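PDB 4YY2: dTor_3x33L from Synthetic construct, which has no known natural function, being a computationally designed left-handed alpha/alpha toroid of three tandem repeats that closes into a ring of helices. Local coordinates for residues A[9-12]-A[13-17]; A[20-24]-A[25-29]. All blocks are in the same frame, centred on the assembly; numbering follows the deposited sequence.

Contact 1 (A[9-12]-A[13-17]); sequences TEVL and LELIA
L13, E14, L15 and I16 each return one helical turn to the carbonyls of T9, E10, V11 and L12. Four i to i+4 backbone hydrogen bonds make the ladder: L13 N to T9 O and I16 N to L12 O are both 2.9 Å, the first with an N-H...O angle of 163°. The rung from E14 N to E10 O is slightly longer at 3.0 Å and more bent, at 148°.

Beside each rung the later side chain lies against the same carbonyl oxygen. With chi1 at -66°, I16 carries CG1 beside its own backbone N, and this branch comes within 3.2 Å of L12 O. L13 CG likewise approaches T9 O at 3.4 Å.

These rungs belong to helix 8-20 of the alpha/alpha toroid, whose apolar residues face several neighbours: V11 meets F97 and L101, L12 and L15 meet L79, and L13 reaches V27 and L45.

Direct side-chain contact is sparse by comparison. V11 CG1 and L15 CD1 touch as methyls at 4.3 Å, and T9 CG2 stands 4.2 Å from L13 CD1. On the partly exposed flank, the like-charged E10 OE2 and E14 OE2 stay 5.5 Å apart.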
loop_
_atom_site.group_PDB
_atom_site.type_symbol
_atom_site.label_atom_id
_atom_site.label_comp_id
_atom_site.label_asym_id
_atom_site.label_seq_id
_atom_site.Cartn_x
_atom_site.Cartn_y
_atom_site.Cartn_z
ATOM N N THR A 9 -7.121 3.554 -4.965
ATOM C CA THR A 9 -6.228 2.425 -5.294
ATOM C C THR A 9 -5.046 2.818 -6.171
ATOM O O THR A 9 -3.907 2.411 -5.882
ATOM C CB THR A 9 -7.022 1.233 -5.825
ATOM O OG1 THR A 9 -7.936 0.820 -4.810
ATOM C CG2 THR A 9 -6.089 0.026 -6.109
ATOM N N GLU A 10 -5.300 3.571 -7.224
ATOM C CA GLU A 10 -4.233 4.067 -8.088
ATOM C C GLU A 10 -3.220 4.902 -7.370
ATOM O O GLU A 10 -2.030 4.730 -7.534
ATOM C CB GLU A 10 -4.873 4.926 -9.118
ATOM C CG GLU A 10 -4.457 4.626 -10.497
ATOM C CD GLU A 10 -5.210 5.469 -11.528
ATOM O OE1 GLU A 10 -6.245 6.147 -11.202
ATOM O OE2 GLU A 10 -4.734 5.426 -12.685
ATOM N N VAL A 11 -3.687 5.757 -6.473
ATOM C CA VAL A 11 -2.780 6.551 -5.668
ATOM C C VAL A 11 -1.949 5.650 -4.715
ATOM O O VAL A 11 -0.711 5.836 -4.573
ATOM C CB VAL A 11 -3.501 7.623 -4.882
ATOM C CG1 VAL A 11 -2.546 8.396 -4.005
ATOM C CG2 VAL A 11 -4.254 8.580 -5.806
ATOM N N LEU A 12 -2.598 4.666 -4.076
ATOM C CA LEU A 12 -1.850 3.726 -3.221
ATOM C C LEU A 12 -0.774 2.992 -4.011
ATOM O O LEU A 12 0.404 2.838 -3.539
ATOM C CB LEU A 12 -2.764 2.684 -2.523
ATOM C CG LEU A 12 -3.704 3.315 -1.487
ATOM C CD1 LEU A 12 -4.719 2.297 -1.001
ATOM C CD2 LEU A 12 -2.962 3.959 -0.330
ATOM N N LEU A 13 -1.122 2.552 -5.202
ATOM C CA LEU A 13 -0.112 1.874 -6.056
ATOM C C LEU A 13 1.045 2.773 -6.423
ATOM O O LEU A 13 2.181 2.287 -6.469
ATOM C CB LEU A 13 -0.746 1.299 -7.307
ATOM C CG LEU A 13 -1.702 0.128 -7.024
ATOM C CD1 LEU A 13 -2.493 -0.203 -8.280
ATOM C CD2 LEU A 13 -0.990 -1.157 -6.531
ATOM N N GLU A 14 0.791 4.057 -6.613
ATOM C CA GLU A 14 1.854 5.012 -6.904
ATOM C C GLU A 14 2.772 5.207 -5.733
ATOM O O GLU A 14 4.013 5.251 -5.871
ATOM C CB GLU A 14 1.305 6.355 -7.394
ATOM C CG GLU A 14 0.698 6.252 -8.808
ATOM C CD GLU A 14 0.230 7.598 -9.370
ATOM O OE1 GLU A 14 0.313 8.617 -8.661
ATOM O OE2 GLU A 14 -0.228 7.624 -10.518
ATOM N N LEU A 15 2.180 5.271 -4.547
ATOM C CA LEU A 15 2.948 5.401 -3.328
ATOM C C LEU A 15 3.815 4.165 -3.111
ATOM O O LEU A 15 4.940 4.273 -2.615
ATOM C CB LEU A 15 2.032 5.676 -2.094
ATOM C CG LEU A 15 1.333 7.027 -2.122
ATOM C CD1 LEU A 15 0.312 7.176 -1.045
ATOM C CD2 LEU A 15 2.311 8.200 -2.113
ATOM N N ILE A 16 3.247 2.985 -3.376
ATOM C CA ILE A 16 3.990 1.701 -3.258
ATOM C C ILE A 16 5.150 1.632 -4.255
ATOM O O ILE A 16 6.285 1.261 -3.861
ATOM C CB ILE A 16 3.054 0.498 -3.386
ATOM C CG1 ILE A 16 2.073 0.470 -2.186
ATOM C CG2 ILE A 16 3.854 -0.780 -3.524
ATOM C CD1 ILE A 16 0.889 -0.457 -2.382
ATOM N N ALA A 17 4.915 2.075 -5.500
ATOM C CA ALA A 17 6.026 2.211 -6.423
ATOM C C ALA A 17 7.174 3.071 -5.923
ATOM O O ALA A 17 8.391 2.697 -6.028
ATOM C CB ALA A 17 5.536 2.732 -7.760
#

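Contact 2 (A[20-24]-A[25-29])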
loop_
_atom_site.group_PDB
_atom_site.type_symbol
_atom_site.label_atom_id
_atom_site.label_comp_id
_atom_site.label_asym_id
_atom_site.label_seq_id
_atom_site.Cartn_x
_atom_site.Cartn_y
_atom_site.Cartn_z
ATOM N N SER A 20 9.108 1.274 -3.287
ATOM C CA SER A 20 9.713 0.093 -3.881
ATOM C C SER A 20 10.851 0.391 -4.827
ATOM O O SER A 20 11.517 -0.527 -5.216
ATOM C CB SER A 20 8.674 -0.676 -4.760
ATOM O OG SER A 20 7.580 -1.172 -3.978
ATOM N N GLY A 21 11.004 1.629 -5.226
ATOM C CA GLY A 21 11.949 2.015 -6.244
ATOM C C GLY A 21 11.676 1.395 -7.629
ATOM O O GLY A 21 12.591 1.122 -8.422
ATOM N N THR A 22 10.374 1.262 -7.952
ATOM C CA THR A 22 9.923 0.674 -9.178
ATOM C C THR A 22 8.946 1.675 -9.798
ATOM O O THR A 22 8.561 2.659 -9.187
ATOM C CB THR A 22 9.227 -0.688 -8.844
ATOM O OG1 THR A 22 8.207 -0.471 -7.889
ATOM C CG2 THR A 22 10.271 -1.679 -8.330
ATOM N N THR A 23 8.564 1.423 -11.032
ATOM C CA THR A 23 7.624 2.311 -11.760
ATOM C C THR A 23 6.202 2.031 -11.365
ATOM O O THR A 23 5.852 0.956 -10.910
ATOM C CB THR A 23 7.713 2.197 -13.321
ATOM O OG1 THR A 23 7.170 0.967 -13.733
ATOM C CG2 THR A 23 9.186 2.336 -13.789
ATOM N N ARG A 24 5.349 3.027 -11.576
ATOM C CA ARG A 24 3.923 2.863 -11.324
ATOM C C ARG A 24 3.331 1.789 -12.188
ATOM O O ARG A 24 2.502 1.001 -11.705
ATOM C CB ARG A 24 3.226 4.186 -11.577
ATOM C CG ARG A 24 3.744 5.298 -10.672
ATOM C CD ARG A 24 3.529 6.694 -11.194
ATOM N NE ARG A 24 3.740 7.668 -10.128
ATOM C CZ ARG A 24 3.385 8.965 -10.240
ATOM N NH1 ARG A 24 2.764 9.395 -11.332
ATOM N NH2 ARG A 24 3.604 9.809 -9.237
ATOM N N GLU A 25 3.770 1.685 -13.438
ATOM C CA GLU A 25 3.226 0.606 -14.307
ATOM C C GLU A 25 3.645 -0.816 -13.895
ATOM O O GLU A 25 2.878 -1.744 -14.049
ATOM C CB GLU A 25 3.503 0.800 -15.816
ATOM C CG GLU A 25 2.637 1.845 -16.468
ATOM C CD GLU A 25 1.117 1.535 -16.366
ATOM O OE1 GLU A 25 0.673 0.425 -16.798
ATOM O OE2 GLU A 25 0.383 2.431 -15.872
ATOM N N GLU A 26 4.899 -0.967 -13.444
ATOM C CA GLU A 26 5.402 -2.235 -12.936
ATOM C C GLU A 26 4.556 -2.703 -11.755
ATOM O O GLU A 26 4.092 -3.851 -11.665
ATOM C CB GLU A 26 6.896 -2.081 -12.546
ATOM C CG GLU A 26 7.790 -2.159 -13.744
ATOM C CD GLU A 26 9.234 -1.772 -13.470
ATOM O OE1 GLU A 26 9.539 -1.077 -12.488
ATOM O OE2 GLU A 26 10.060 -2.164 -14.272
ATOM N N VAL A 27 4.279 -1.752 -10.842
ATOM C CA VAL A 27 3.522 -2.124 -9.658
ATOM C C VAL A 27 2.066 -2.474 -10.078
ATOM O O VAL A 27 1.505 -3.472 -9.606
ATOM C CB VAL A 27 3.574 -0.981 -8.647
ATOM C CG1 VAL A 27 2.595 -1.215 -7.493
ATOM C CG2 VAL A 27 5.002 -0.900 -8.152
ATOM N N LYS A 28 1.506 -1.677 -10.958
ATOM C CA LYS A 28 0.155 -1.890 -11.462
ATOM C C LYS A 28 0.065 -3.239 -12.080
ATOM O O LYS A 28 -0.917 -3.951 -11.889
ATOM C CB LYS A 28 -0.169 -0.865 -12.564
ATOM C CG LYS A 28 -1.568 -0.984 -13.161
ATOM C CD LYS A 28 -1.910 0.065 -14.225
ATOM C CE LYS A 28 -3.377 -0.066 -14.630
ATOM N NZ LYS A 28 -3.821 1.022 -15.526
ATOM N N GLU A 29 1.032 -3.589 -12.913
ATOM C CA GLU A 29 0.939 -4.876 -13.603
ATOM C C GLU A 29 1.069 -6.035 -12.643
ATOM O O GLU A 29 0.356 -7.034 -12.821
ATOM C CB GLU A 29 1.873 -5.022 -14.774
ATOM C CG GLU A 29 1.521 -4.074 -15.903
ATOM C CD GLU A 29 0.297 -4.479 -16.712
ATOM O OE1 GLU A 29 -0.292 -5.569 -16.528
ATOM O OE2 GLU A 29 -0.070 -3.639 -17.517
#
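T23 OG1 is approached by the backbone and the side chain of E26 together: it accepts a fairly straight hydrogen bond from E26 N at 3.0 Å, while E26 CG lies 3.2 Å from the same oxygen. A chi1 of 72° sets OG1 between the backbone N and carbonyl carbon of T23, turned to the first turn of the helix.

The return bond runs from T23 N to E26 OE1, 3.1 Å long and nearly straight at 177°. It reaches the carboxylate on the anti side, 28° out of its plane. E26 is extended beyond CG, which carries OE1 back as far as T23 N, with T23 CG2 3.7 Å from the same oxygen. A bound sodium ion lies about 3 Å from the nearest atom of the E26 side chain.

Two main-chain bonds begin the regular helical pattern: V27 N to T23 O at 3.1 Å and K28 N to R24 O at 3.0 Å. V27 CG2 also sits 3.2 Å from T22 OG1, the two side chains crossing at about a right angle, and the buried valine packs on L13 and A17 of helix 8-20.

Just upstream, G21 ends that helix with positive phi in a Schellman motif. The reciprocal T23-E26 pair, with threonine at the N-cap, is a capping box at the start of helix 24-36.

From the N terminus, the chain runs through contact 1 (9-12 with 13-17) within helix 8-20 and then turns into contact 2 (20-24 with 25-29), at the entrance to helix 24-36. The two are in series, neither nesting nor crossing: contact 1 closes single helical turns, whereas contact 2 closes the first turn of helix 24-36, at the end of the short connection from helix 8-20. Their centres are 9 Å apart, and they touch directly. A17 O and T22 N, 3.1 Å apart, form a probable hydrogen bond; A17 CB packs 3.6 Å from T23 O. E14 OE1 and R24 NH2 add a long, weak ion pair at 3.5 Å. Together these links tie consecutive helices 8-20 and 24-36.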